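Local coordinates for uncharacterized protein (Bacteroides ovatus, PDB 4DQA), which is of unknown function but probably binds carbohydrate, joining an N-terminal beta-sandwich domain to a concanavalin A-like lectin domain, at residues A[9-14]-A[29-34]; A[111-116]-A[129-134]; A[175-180]-A[188-193]; A[201-206]-A[215-220]. One frame throughout, in Å; residues are numbered along the deposited sequence.

Contact 1 (A[9-14]-A[29-34]); sequences VYFESK and FDLVSR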
loop_
_atom_site.group_PDB
_atom_site.type_symbol
_atom_site.label_atom_id
_atom_site.label_comp_id
_atom_site.label_asym_id
_atom_site.label_seq_id
_atom_site.Cartn_x
_atom_site.Cartn_y
_atom_site.Cartn_z
ATOM N N VAL A 9 -31.655 6.044 26.628
ATOM C CA VAL A 9 -31.560 5.730 25.208
ATOM C C VAL A 9 -30.123 5.331 24.869
ATOM O O VAL A 9 -29.180 5.922 25.381
ATOM C CB VAL A 9 -32.002 6.953 24.381
ATOM C CG1 VAL A 9 -31.651 6.791 22.913
ATOM C CG2 VAL A 9 -33.506 7.166 24.557
ATOM N N TYR A 10 -29.978 4.304 24.038
ATOM C CA TYR A 10 -28.668 3.808 23.666
ATOM C C TYR A 10 -28.741 3.043 22.362
ATOM O O TYR A 10 -29.819 2.834 21.808
ATOM C CB TYR A 10 -28.095 2.922 24.786
ATOM C CG TYR A 10 -28.744 1.570 24.954
ATOM C CD1 TYR A 10 -29.993 1.440 25.558
ATOM C CD2 TYR A 10 -28.090 0.408 24.544
ATOM C CE1 TYR A 10 -30.579 0.192 25.715
ATOM C CE2 TYR A 10 -28.673 -0.827 24.698
ATOM C CZ TYR A 10 -29.907 -0.932 25.294
ATOM O OH TYR A 10 -30.482 -2.168 25.450
ATOM N N PHE A 11 -27.581 2.625 21.872
ATOM C CA PHE A 11 -27.502 1.760 20.707
ATOM C C PHE A 11 -27.267 0.291 21.081
ATOM O O PHE A 11 -26.340 -0.010 21.810
ATOM C CB PHE A 11 -26.365 2.231 19.808
ATOM C CG PHE A 11 -26.663 3.500 19.048
ATOM C CD1 PHE A 11 -27.626 3.511 18.075
ATOM C CD2 PHE A 11 -25.935 4.661 19.283
ATOM C CE1 PHE A 11 -27.862 4.662 17.345
ATOM C CE2 PHE A 11 -26.169 5.812 18.554
ATOM C CZ PHE A 11 -27.133 5.791 17.571
ATOM N N GLU A 12 -28.111 -0.597 20.567
ATOM C CA GLU A 12 -28.116 -2.021 20.951
ATOM C C GLU A 12 -26.905 -2.729 20.402
ATOM O O GLU A 12 -26.295 -3.559 21.079
ATOM C CB GLU A 12 -29.375 -2.689 20.403
ATOM C CG GLU A 12 -29.563 -4.140 20.777
ATOM C CD GLU A 12 -30.921 -4.628 20.342
ATOM O OE1 GLU A 12 -31.101 -4.928 19.141
ATOM O OE2 GLU A 12 -31.820 -4.683 21.197
ATOM N N SER A 13 -26.570 -2.415 19.156
ATOM C CA SER A 13 -25.383 -2.978 18.518
ATOM C C SER A 13 -24.402 -1.849 18.296
ATOM O O SER A 13 -24.729 -0.833 17.676
ATOM C CB SER A 13 -25.724 -3.660 17.187
ATOM N N LYS A 14 -23.197 -2.041 18.816
ATOM C CA LYS A 14 -22.173 -1.012 18.798
ATOM C C LYS A 14 -21.593 -0.802 17.399
ATOM O O LYS A 14 -21.313 0.326 17.047
ATOM C CB LYS A 14 -21.048 -1.390 19.767
ATOM C CG LYS A 14 -19.953 -0.336 19.894
ATOM C CD LYS A 14 -18.733 -0.888 20.641
ATOM C CE LYS A 14 -17.623 0.169 20.818
ATOM N NZ LYS A 14 -16.394 -0.347 21.544
ATOM N N PHE A 29 -28.034 3.059 4.820
ATOM C CA PHE A 29 -28.221 2.113 5.904
ATOM C C PHE A 29 -29.156 2.678 6.974
ATOM O O PHE A 29 -29.431 3.892 7.017
ATOM C CB PHE A 29 -26.858 1.695 6.502
ATOM C CG PHE A 29 -26.113 2.809 7.197
ATOM C CD1 PHE A 29 -26.306 3.053 8.540
ATOM C CD2 PHE A 29 -25.202 3.591 6.513
ATOM C CE1 PHE A 29 -25.624 4.064 9.195
ATOM C CE2 PHE A 29 -24.517 4.597 7.173
ATOM C CZ PHE A 29 -24.734 4.833 8.507
ATOM N N ASP A 30 -29.645 1.782 7.821
ATOM C CA ASP A 30 -30.640 2.091 8.834
ATOM C C ASP A 30 -29.946 2.463 10.129
ATOM O O ASP A 30 -28.953 1.838 10.521
ATOM C CB ASP A 30 -31.550 0.884 9.062
ATOM C CG ASP A 30 -32.417 0.560 7.846
ATOM O OD1 ASP A 30 -32.704 1.473 7.044
ATOM O OD2 ASP A 30 -32.811 -0.615 7.699
ATOM N N LEU A 31 -30.487 3.475 10.787
ATOM C CA LEU A 31 -29.998 3.937 12.070
ATOM C C LEU A 31 -31.145 3.881 13.068
ATOM O O LEU A 31 -32.168 4.573 12.894
ATOM C CB LEU A 31 -29.471 5.359 11.948
ATOM C CG LEU A 31 -28.897 5.958 13.221
ATOM C CD1 LEU A 31 -27.662 5.171 13.627
ATOM C CD2 LEU A 31 -28.596 7.429 12.971
ATOM N N VAL A 32 -30.965 3.074 14.115
ATOM C CA VAL A 32 -31.970 2.850 15.144
ATOM C C VAL A 32 -31.331 2.834 16.532
ATOM O O VAL A 32 -30.329 2.148 16.760
ATOM C CB VAL A 32 -32.688 1.505 14.911
ATOM C CG1 VAL A 32 -33.693 1.223 15.998
ATOM C CG2 VAL A 32 -33.387 1.510 13.563
ATOM N N SER A 33 -31.903 3.603 17.445
ATOM C CA SER A 33 -31.547 3.552 18.844
ATOM C C SER A 33 -32.684 2.917 19.618
ATOM O O SER A 33 -33.746 2.655 19.054
ATOM C CB SER A 33 -31.271 4.965 19.363
ATOM O OG SER A 33 -32.395 5.814 19.210
ATOM N N ARG A 34 -32.461 2.640 20.900
ATOM C CA ARG A 34 -33.502 2.023 21.731
ATOM C C ARG A 34 -33.481 2.500 23.181
ATOM O O ARG A 34 -32.550 3.158 23.631
ATOM C CB ARG A 34 -33.384 0.499 21.725
ATOM C CG ARG A 34 -32.064 -0.040 22.250
ATOM C CD ARG A 34 -32.192 -1.516 22.573
ATOM N NE ARG A 34 -33.036 -1.725 23.740
ATOM C CZ ARG A 34 -33.338 -2.914 24.251
ATOM N NH1 ARG A 34 -32.884 -4.026 23.680
ATOM N NH2 ARG A 34 -34.103 -2.988 25.331
HETATM O O HOH W 1 -30.221 -0.055 18.644
#
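Glu12 OE2 is gripped by two groups: Arg34 NH1 donates to it at 2.8 Å in a salt bridge, and Tyr89 OH hydrogen-bonds to it. The bond from Arg34 lies close to the guanidinium plane, while the carboxylate is turned 73° against that plane. Arg34 runs alongside Tyr10: in both, CG lies between the backbone N and the carbonyl carbon (chi1 60° and 72°), which sends the two side chains the same way. Arg34 CG sits over one face of the Tyr10 ring, 4.0 Å from the centroid, in a CH-pi contact. Tyr10 OH lies over a face of the guanidinium. Tyr10 and Arg34 form an antiparallel hydrogen-bonded pair where strands 8-10 and 27-35 meet in a sheet of the N-terminal domain. Tyr10 N to Arg34 O and Arg34 N to Tyr10 O both measure 2.8 Å. A water bridges Glu12 N and Val32 O. On the buried side, Phe11 presents its ring edge to Val32 O, 3.3 Å from Phe11 CD1. Phe11 CE1 meets Leu31 CD1 at 3.8 Å.

Contact 2 (A[111-116]-A[129-134]); sequences LPMRVH and AYFFFS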
loop_
_atom_site.group_PDB
_atom_site.type_symbol
_atom_site.label_atom_id
_atom_site.label_comp_id
_atom_site.label_asym_id
_atom_site.label_seq_id
_atom_site.Cartn_x
_atom_site.Cartn_y
_atom_site.Cartn_z
ATOM N N LEU A 111 -17.851 5.882 10.262
ATOM C CA LEU A 111 -18.801 6.945 10.530
ATOM C C LEU A 111 -19.384 6.664 11.912
ATOM O O LEU A 111 -20.135 5.701 12.081
ATOM C CB LEU A 111 -19.916 6.953 9.476
ATOM C CG LEU A 111 -21.019 7.981 9.727
ATOM C CD1 LEU A 111 -20.464 9.371 9.631
ATOM C CD2 LEU A 111 -22.165 7.798 8.733
ATOM N N PRO A 112 -19.045 7.490 12.906
ATOM C CA PRO A 112 -19.586 7.306 14.246
ATOM C C PRO A 112 -20.799 8.190 14.417
ATOM O O PRO A 112 -20.693 9.388 14.177
ATOM C CB PRO A 112 -18.443 7.764 15.151
ATOM C CG PRO A 112 -17.733 8.820 14.350
ATOM C CD PRO A 112 -17.936 8.459 12.885
HETATM N N MSE A 113 -21.939 7.599 14.757
HETATM C CA MSE A 113 -23.163 8.365 14.959
HETATM C C MSE A 113 -23.526 8.424 16.438
HETATM O O MSE A 113 -23.560 7.409 17.114
HETATM C CB MSE A 113 -24.313 7.708 14.215
HETATM C CG MSE A 113 -24.121 7.546 12.717
HETATM SE SE MSE A 113 -24.032 9.277 11.824
HETATM C CE MSE A 113 -25.471 10.174 12.644
ATOM N N ARG A 114 -23.820 9.622 16.918
ATOM C CA ARG A 114 -24.236 9.835 18.282
ATOM C C ARG A 114 -25.729 9.951 18.355
ATOM O O ARG A 114 -26.346 10.540 17.476
ATOM C CB ARG A 114 -23.621 11.128 18.810
ATOM C CG ARG A 114 -23.929 11.394 20.263
ATOM C CD ARG A 114 -23.088 12.524 20.783
ATOM N NE ARG A 114 -21.678 12.177 20.975
ATOM C CZ ARG A 114 -21.165 11.709 22.113
ATOM N NH1 ARG A 114 -21.958 11.483 23.159
ATOM N NH2 ARG A 114 -19.856 11.470 22.209
ATOM N N VAL A 115 -26.313 9.390 19.410
ATOM C CA VAL A 115 -27.726 9.614 19.697
ATOM C C VAL A 115 -27.862 10.573 20.879
ATOM O O VAL A 115 -27.051 10.565 21.826
ATOM C CB VAL A 115 -28.506 8.281 19.936
ATOM C CG1 VAL A 115 -27.970 7.542 21.163
ATOM C CG2 VAL A 115 -30.007 8.535 20.081
ATOM N N HIS A 116 -28.904 11.397 20.820
ATOM C CA HIS A 116 -29.255 12.392 21.812
ATOM C C HIS A 116 -30.741 12.201 22.136
ATOM O O HIS A 116 -31.493 11.610 21.343
ATOM C CB HIS A 116 -29.107 13.810 21.238
ATOM C CG HIS A 116 -27.801 14.091 20.578
ATOM N ND1 HIS A 116 -26.665 14.450 21.268
ATOM C CD2 HIS A 116 -27.452 14.066 19.270
ATOM C CE1 HIS A 116 -25.670 14.617 20.415
ATOM N NE2 HIS A 116 -26.130 14.419 19.194
ATOM N N ALA A 129 -22.875 4.717 17.741
ATOM C CA ALA A 129 -22.926 3.563 16.862
ATOM C C ALA A 129 -21.813 3.752 15.828
ATOM O O ALA A 129 -21.687 4.840 15.246
ATOM C CB ALA A 129 -24.291 3.477 16.175
ATOM N N TYR A 130 -21.030 2.703 15.595
ATOM C CA TYR A 130 -19.893 2.790 14.682
ATOM C C TYR A 130 -20.165 1.998 13.416
ATOM O O TYR A 130 -20.494 0.814 13.468
ATOM C CB TYR A 130 -18.623 2.254 15.348
ATOM C CG TYR A 130 -18.208 2.974 16.605
ATOM C CD1 TYR A 130 -18.788 2.666 17.833
ATOM C CD2 TYR A 130 -17.222 3.942 16.579
ATOM C CE1 TYR A 130 -18.416 3.310 18.977
ATOM C CE2 TYR A 130 -16.831 4.580 17.731
ATOM C CZ TYR A 130 -17.449 4.277 18.928
ATOM O OH TYR A 130 -17.077 4.928 20.099
ATOM N N PHE A 131 -20.099 2.676 12.284
ATOM C CA PHE A 131 -20.296 2.039 11.000
ATOM C C PHE A 131 -18.972 2.066 10.254
ATOM O O PHE A 131 -18.414 3.119 10.021
ATOM C CB PHE A 131 -21.378 2.779 10.229
ATOM C CG PHE A 131 -22.705 2.779 10.948
ATOM C CD1 PHE A 131 -23.608 1.727 10.777
ATOM C CD2 PHE A 131 -23.010 3.778 11.840
ATOM C CE1 PHE A 131 -24.824 1.720 11.462
ATOM C CE2 PHE A 131 -24.227 3.772 12.529
ATOM C CZ PHE A 131 -25.119 2.736 12.346
ATOM N N PHE A 132 -18.480 0.887 9.908
ATOM C CA PHE A 132 -17.162 0.748 9.313
ATOM C C PHE A 132 -17.301 0.412 7.834
ATOM O O PHE A 132 -18.198 -0.335 7.411
ATOM C CB PHE A 132 -16.384 -0.338 10.034
ATOM C CG PHE A 132 -16.121 -0.032 11.472
ATOM C CD1 PHE A 132 -15.118 0.840 11.827
ATOM C CD2 PHE A 132 -16.864 -0.622 12.475
ATOM C CE1 PHE A 132 -14.856 1.118 13.144
ATOM C CE2 PHE A 132 -16.611 -0.347 13.797
ATOM C CZ PHE A 132 -15.604 0.532 14.139
ATOM N N PHE A 133 -16.409 0.992 7.037
ATOM C CA PHE A 133 -16.445 0.817 5.587
ATOM C C PHE A 133 -15.048 0.457 5.126
ATOM O O PHE A 133 -14.084 1.177 5.390
ATOM C CB PHE A 133 -16.911 2.104 4.913
ATOM C CG PHE A 133 -18.232 2.583 5.396
ATOM C CD1 PHE A 133 -18.322 3.342 6.564
ATOM C CD2 PHE A 133 -19.400 2.264 4.723
ATOM C CE1 PHE A 133 -19.549 3.776 7.030
ATOM C CE2 PHE A 133 -20.627 2.701 5.197
ATOM C CZ PHE A 133 -20.697 3.449 6.350
ATOM N N SER A 134 -14.922 -0.690 4.472
ATOM C CA SER A 134 -13.633 -1.102 3.964
ATOM C C SER A 134 -13.603 -0.839 2.464
ATOM O O SER A 134 -14.600 -1.029 1.754
ATOM C CB SER A 134 -13.396 -2.574 4.266
ATOM O OG SER A 134 -14.501 -3.363 3.855
#
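Leu111 and Phe131 form an antiparallel hydrogen-bonded pair in a sheet of the N-terminal beta-sandwich. The next pair, Pro112 with Tyr130, is non-hydrogen-bonded, and Met113 with Ala129 is hydrogen-bonded again. The strand axes run at 161° to each other. Four backbone bonds hold the ladder. Three are 2.8 Å long, among them Met113 N to Ala129 O. The fourth, Phe131 N to Leu111 O, is 3.0 Å. Pro112 has no N-H, but its position in the ladder needs none toward strand 128-135.

The face carrying Leu111, Met113, Ala129 and Phe131 is the tightly packed one. It turns into the domain core, where Phe131 meets Leu31 and the ring of Phe29 from strand 27-35. Met113, a selenomethionine, crosses Phe131 at about a right angle, and its CG lies 3.8 Å from Phe131 CE2. Bends at chi2 and chi3 then lead its selenium end away from strand 128-135. Leu111 CB meets the edge of the Phe133 ring at CE1, 4.0 Å away.

The other face is looser. There Pro112 CB approaches Tyr130 CD2 obliquely at 4.3 Å, and the partly exposed Tyr130 ring also meets Tyr58. Back on the core face, the edge of the Phe131 ring reaches the backbone, with CD2 3.5 Å from Leu111 O.

Contact 3 (A[175-180]-A[188-193]); sequences LDNNTI and ILRIGD
A short antiparallel strand pairing in the concanavalin A-like domain joins residues 178-180 to strand 187-190, which turns a corner at Ile191. Asn178 and Ile191 form its hydrogen-bonded pair. Ile191 O takes two bonds from Asn178: the backbone N and the side-chain ND2 each reach it at 2.8 Å, from opposite faces of the carbonyl plane. The Asn178 amide is fixed within its own segment. Asn178 OD1 accepts from Leu175 N at 2.9 Å, on a lone pair, and ND2 also gives a bond to Leu175 O.

Asn177 has CG anti to its backbone N (chi1 177°), which brings ND2 to Asp193 OD1 at 3.0 Å. The amide and carboxylate planes stand 83° apart, and ND2 comes from above the carboxylate plane. ND2 also lies over a face of the Arg190 guanidinium. Arg190 NE has a salt bridge with Glu205 OE1; Asp193 OD2, 3.5 Å from Arg190 NH2 and out of the guanidinium plane, makes a charge contact only. On the apolar side, Ile180 CD1 packs against Ile191 CG1 at 3.7 Å and near Leu189 CG.

Bonds on both sides of the Asn178 amide should hold it from flipping, so the buried side chain ties the 175-178 turn to the corner at Ile191.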
loop_
_atom_site.group_PDB
_atom_site.type_symbol
_atom_site.label_atom_id
_atom_site.label_comp_id
_atom_site.label_asym_id
_atom_site.label_seq_id
_atom_site.Cartn_x
_atom_site.Cartn_y
_atom_site.Cartn_z
ATOM N N LEU A 175 16.737 -16.811 -17.005
ATOM C CA LEU A 175 18.004 -17.061 -17.661
ATOM C C LEU A 175 19.104 -17.105 -16.594
ATOM O O LEU A 175 18.811 -17.107 -15.401
ATOM C CB LEU A 175 18.253 -15.976 -18.716
ATOM C CG LEU A 175 17.229 -16.019 -19.862
ATOM C CD1 LEU A 175 17.488 -14.922 -20.888
ATOM C CD2 LEU A 175 17.203 -17.368 -20.591
ATOM N N ASP A 176 20.374 -17.147 -16.999
ATOM C CA ASP A 176 21.449 -17.331 -16.026
ATOM C C ASP A 176 21.528 -16.190 -15.012
ATOM O O ASP A 176 21.887 -16.394 -13.859
ATOM C CB ASP A 176 22.819 -17.408 -16.721
ATOM C CG ASP A 176 23.108 -18.756 -17.341
ATOM O OD1 ASP A 176 22.392 -19.725 -17.054
ATOM O OD2 ASP A 176 24.116 -18.839 -18.100
ATOM N N ASN A 177 21.229 -14.973 -15.463
ATOM C CA ASN A 177 21.383 -13.762 -14.657
ATOM C C ASN A 177 20.299 -12.799 -15.144
ATOM O O ASN A 177 20.311 -12.431 -16.329
ATOM C CB ASN A 177 22.800 -13.229 -14.871
ATOM C CG ASN A 177 23.066 -11.944 -14.147
ATOM O OD1 ASN A 177 22.185 -11.104 -13.987
ATOM N ND2 ASN A 177 24.312 -11.779 -13.694
ATOM N N ASN A 178 19.385 -12.422 -14.249
ATOM C CA ASN A 178 18.164 -11.688 -14.566
ATOM C C ASN A 178 18.154 -10.389 -13.752
ATOM O O ASN A 178 18.052 -10.436 -12.543
ATOM C CB ASN A 178 16.973 -12.552 -14.187
ATOM C CG ASN A 178 17.057 -13.935 -14.808
ATOM O OD1 ASN A 178 16.701 -14.124 -15.961
ATOM N ND2 ASN A 178 17.557 -14.909 -14.033
ATOM N N THR A 179 18.312 -9.251 -14.415
ATOM C CA THR A 179 18.408 -7.964 -13.727
ATOM C C THR A 179 17.071 -7.528 -13.148
ATOM O O THR A 179 16.082 -7.466 -13.881
ATOM C CB THR A 179 18.828 -6.874 -14.727
ATOM O OG1 THR A 179 20.086 -7.215 -15.267
ATOM C CG2 THR A 179 18.944 -5.511 -14.070
ATOM N N ILE A 180 17.036 -7.185 -11.863
ATOM C CA ILE A 180 15.867 -6.480 -11.319
ATOM C C ILE A 180 16.143 -4.995 -11.406
ATOM O O ILE A 180 15.558 -4.310 -12.236
ATOM C CB ILE A 180 15.501 -6.934 -9.930
ATOM C CG1 ILE A 180 15.118 -8.411 -9.968
ATOM C CG2 ILE A 180 14.270 -6.129 -9.425
ATOM C CD1 ILE A 180 14.991 -9.025 -8.583
ATOM N N ILE A 188 23.664 -3.862 -7.363
ATOM C CA ILE A 188 22.579 -4.330 -8.215
ATOM C C ILE A 188 21.868 -5.529 -7.565
ATOM O O ILE A 188 22.497 -6.387 -6.941
ATOM C CB ILE A 188 23.107 -4.622 -9.642
ATOM C CG1 ILE A 188 21.958 -4.749 -10.657
ATOM C CG2 ILE A 188 23.958 -5.866 -9.649
ATOM C CD1 ILE A 188 22.396 -4.727 -12.112
ATOM N N LEU A 189 20.547 -5.527 -7.666
ATOM C CA LEU A 189 19.715 -6.639 -7.240
ATOM C C LEU A 189 19.293 -7.418 -8.472
ATOM O O LEU A 189 18.760 -6.856 -9.448
ATOM C CB LEU A 189 18.496 -6.125 -6.477
ATOM C CG LEU A 189 17.526 -7.180 -5.946
ATOM C CD1 LEU A 189 18.202 -7.979 -4.855
ATOM C CD2 LEU A 189 16.256 -6.501 -5.426
ATOM N N ARG A 190 19.612 -8.712 -8.456
ATOM C CA ARG A 190 19.339 -9.579 -9.593
ATOM C C ARG A 190 18.878 -10.937 -9.104
ATOM O O ARG A 190 18.879 -11.224 -7.902
ATOM C CB ARG A 190 20.599 -9.722 -10.446
ATOM C CG ARG A 190 21.750 -10.425 -9.757
ATOM C CD ARG A 190 23.052 -10.288 -10.557
ATOM N NE ARG A 190 24.159 -11.022 -9.951
ATOM C CZ ARG A 190 25.440 -10.822 -10.267
ATOM N NH1 ARG A 190 25.773 -9.911 -11.182
ATOM N NH2 ARG A 190 26.373 -11.516 -9.654
ATOM N N ILE A 191 18.467 -11.772 -10.055
ATOM C CA ILE A 191 18.180 -13.173 -9.752
ATOM C C ILE A 191 19.121 -13.975 -10.624
ATOM O O ILE A 191 19.066 -13.899 -11.861
ATOM C CB ILE A 191 16.731 -13.584 -10.064
ATOM C CG1 ILE A 191 15.745 -12.546 -9.513
ATOM C CG2 ILE A 191 16.484 -14.942 -9.448
ATOM C CD1 ILE A 191 14.315 -12.767 -9.960
ATOM N N GLY A 192 20.020 -14.707 -9.978
ATOM C CA GLY A 192 20.952 -15.570 -10.661
ATOM C C GLY A 192 22.261 -14.963 -11.102
ATOM O O GLY A 192 22.339 -13.789 -11.457
ATOM N N ASP A 193 23.294 -15.790 -11.080
ATOM C CA ASP A 193 24.498 -15.505 -11.878
ATOM C C ASP A 193 25.103 -16.843 -12.287
ATOM O O ASP A 193 26.263 -17.153 -11.989
ATOM C CB ASP A 193 25.501 -14.654 -11.104
ATOM C CG ASP A 193 26.659 -14.205 -11.983
ATOM O OD1 ASP A 193 26.414 -13.892 -13.172
ATOM O OD2 ASP A 193 27.799 -14.166 -11.487
#

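Contact 4 (A[201-206]-A[215-220]); sequences KDYLEV and TKPLLT
One backbone bond joins the 201-202 corner, just ahead of strand 203-208, to the loop 215-220: Leu218 N donates to Asp202 O at 3.0 Å, with a nearly straight N-H...O angle of 169°. Asp202 O also accepts from a water, which takes the N-H of Leu204 and donates to Lys216 O. This water links the two backbones beside the single direct bond, where the loop passes the lead-in to strand 203-208 of the concanavalin A-like domain.

The Tyr203 ring lies against the loop backbone. Lys216 C sits over one face, offset toward the rim, and Tyr203 CE2 comes within 3.4 Å of Thr215 C. Pro217 runs alongside the tyrosine, its CB 3.7 Å from Tyr203 CE1. A chi1 of 46° puts Asp202 CG between its backbone N and carbonyl carbon, which lays the carboxylate alongside Pro217 CB, 3.5 Å from CG. Deeper in, Leu204 CG meets Leu218 CD1 at 4.0 Å, and both side chains face strand 223-231.

A second water donates to Asp202 OD2, at 2.7 Å, and to Leu218 O. Asp202 thus holds Leu218 directly at N and through water at O, which should restrain this irregular loop.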
loop_
_atom_site.group_PDB
_atom_site.type_symbol
_atom_site.label_atom_id
_atom_site.label_comp_id
_atom_site.label_asym_id
_atom_site.label_seq_id
_atom_site.Cartn_x
_atom_site.Cartn_y
_atom_site.Cartn_z
ATOM N N LYS A 201 20.358 -19.860 -11.114
ATOM C CA LYS A 201 19.633 -18.913 -11.967
ATOM C C LYS A 201 18.413 -18.289 -11.304
ATOM O O LYS A 201 17.966 -17.223 -11.690
ATOM C CB LYS A 201 19.161 -19.611 -13.240
ATOM C CG LYS A 201 18.123 -20.712 -12.989
ATOM C CD LYS A 201 17.732 -21.488 -14.257
ATOM C CE LYS A 201 16.742 -22.628 -13.881
ATOM N NZ LYS A 201 16.275 -23.473 -15.030
ATOM N N ASP A 202 17.878 -18.995 -10.306
ATOM C CA ASP A 202 16.647 -18.588 -9.646
ATOM C C ASP A 202 16.843 -18.108 -8.209
ATOM O O ASP A 202 15.861 -17.974 -7.439
ATOM C CB ASP A 202 15.562 -19.689 -9.762
ATOM C CG ASP A 202 16.066 -21.102 -9.451
ATOM O OD1 ASP A 202 17.199 -21.292 -8.955
ATOM O OD2 ASP A 202 15.321 -22.079 -9.748
ATOM N N TYR A 203 18.081 -17.751 -7.850
ATOM C CA TYR A 203 18.406 -17.266 -6.504
ATOM C C TYR A 203 18.623 -15.760 -6.501
ATOM O O TYR A 203 19.486 -15.240 -7.216
ATOM C CB TYR A 203 19.652 -17.965 -5.972
ATOM C CG TYR A 203 19.370 -19.293 -5.314
ATOM C CD1 TYR A 203 18.567 -20.242 -5.939
ATOM C CD2 TYR A 203 19.879 -19.597 -4.072
ATOM C CE1 TYR A 203 18.279 -21.461 -5.330
ATOM C CE2 TYR A 203 19.601 -20.804 -3.463
ATOM C CZ TYR A 203 18.808 -21.732 -4.106
ATOM O OH TYR A 203 18.529 -22.941 -3.507
ATOM N N LEU A 204 17.839 -15.060 -5.696
ATOM C CA LEU A 204 18.034 -13.633 -5.498
ATOM C C LEU A 204 19.392 -13.326 -4.920
ATOM O O LEU A 204 19.881 -14.008 -4.026
ATOM C CB LEU A 204 17.030 -13.089 -4.499
ATOM C CG LEU A 204 15.671 -12.688 -4.971
ATOM C CD1 LEU A 204 14.836 -12.406 -3.736
ATOM C CD2 LEU A 204 15.758 -11.438 -5.853
ATOM N N GLU A 205 19.997 -12.268 -5.412
ATOM C CA GLU A 205 21.363 -11.924 -5.075
ATOM C C GLU A 205 21.571 -10.444 -5.190
ATOM O O GLU A 205 21.024 -9.798 -6.083
ATOM C CB GLU A 205 22.330 -12.637 -6.033
ATOM C CG GLU A 205 23.794 -12.344 -5.818
ATOM C CD GLU A 205 24.692 -13.178 -6.727
ATOM O OE1 GLU A 205 24.547 -13.096 -7.981
ATOM O OE2 GLU A 205 25.551 -13.920 -6.195
ATOM N N VAL A 206 22.363 -9.894 -4.271
ATOM C CA VAL A 206 22.903 -8.565 -4.441
ATOM C C VAL A 206 24.373 -8.631 -4.834
ATOM O O VAL A 206 25.142 -9.422 -4.298
ATOM C CB VAL A 206 22.661 -7.687 -3.207
ATOM C CG1 VAL A 206 23.284 -8.268 -1.991
ATOM C CG2 VAL A 206 23.219 -6.307 -3.441
ATOM N N THR A 215 18.951 -18.479 0.001
ATOM C CA THR A 215 19.210 -19.908 0.071
ATOM C C THR A 215 18.037 -20.794 -0.407
ATOM O O THR A 215 18.053 -22.001 -0.219
ATOM C CB THR A 215 19.663 -20.292 1.506
ATOM O OG1 THR A 215 18.687 -19.862 2.434
ATOM C CG2 THR A 215 20.977 -19.602 1.854
ATOM N N LYS A 216 17.047 -20.175 -1.065
ATOM C CA LYS A 216 15.903 -20.871 -1.645
ATOM C C LYS A 216 15.604 -20.225 -3.004
ATOM O O LYS A 216 15.804 -19.041 -3.125
ATOM C CB LYS A 216 14.677 -20.682 -0.752
ATOM C CG LYS A 216 14.869 -21.134 0.683
ATOM C CD LYS A 216 13.594 -20.923 1.483
ATOM C CE LYS A 216 13.393 -19.465 1.836
ATOM N NZ LYS A 216 14.139 -19.055 3.060
ATOM N N PRO A 217 15.084 -21.010 -3.981
ATOM C CA PRO A 217 14.735 -20.416 -5.283
ATOM C C PRO A 217 13.382 -19.711 -5.305
ATOM O O PRO A 217 12.506 -19.989 -4.475
ATOM C CB PRO A 217 14.705 -21.628 -6.218
ATOM C CG PRO A 217 14.276 -22.772 -5.318
ATOM C CD PRO A 217 14.909 -22.481 -3.989
ATOM N N LEU A 218 13.224 -18.797 -6.256
ATOM C CA LEU A 218 11.921 -18.271 -6.613
ATOM C C LEU A 218 11.317 -19.124 -7.712
ATOM O O LEU A 218 12.032 -19.678 -8.560
ATOM C CB LEU A 218 12.017 -16.829 -7.124
ATOM C CG LEU A 218 12.581 -15.817 -6.159
ATOM C CD1 LEU A 218 12.570 -14.448 -6.811
ATOM C CD2 LEU A 218 11.759 -15.804 -4.865
ATOM N N LEU A 219 9.997 -19.250 -7.681
ATOM C CA LEU A 219 9.231 -19.848 -8.762
ATOM C C LEU A 219 8.912 -18.832 -9.850
ATOM O O LEU A 219 8.928 -17.622 -9.621
ATOM C CB LEU A 219 7.901 -20.391 -8.214
ATOM C CG LEU A 219 7.932 -21.592 -7.279
ATOM C CD1 LEU A 219 6.588 -21.676 -6.543
ATOM C CD2 LEU A 219 8.154 -22.849 -8.040
ATOM N N THR A 220 8.601 -19.353 -11.033
ATOM C CA THR A 220 8.007 -18.553 -12.095
ATOM C C THR A 220 6.495 -18.442 -11.873
ATOM O O THR A 220 5.888 -19.212 -11.114
ATOM C CB THR A 220 8.207 -19.178 -13.491
ATOM O OG1 THR A 220 7.520 -20.446 -13.564
ATOM C CG2 THR A 220 9.676 -19.380 -13.807
HETATM O O HOH W 2 15.630 -16.771 -4.786
HETATM O O HOH W 3 12.718 -21.605 -10.196
#

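In the fold
From the N terminus, contact 1 closes the connection through strand 15-19, between strands 8-10 and 27-35. Contact 2 follows, closing the connection, which includes strand 121-122, between strands 107-117 and 128-135. The two touch, with Phe11 against Met113 O and Lys14 O at Tyr130 N, and so tie two sheets of the N-terminal domain together. The chain then enters the concanavalin A-like domain. Contact 3 closes the short loop from 180 to 188, and contact 4 the excursion from 206 to 215. They also touch, through Gly192 N at Tyr203 O. All four contacts come in series, with no nesting or crossing. The centres of contacts 2 and 3 lie about 51 Å apart.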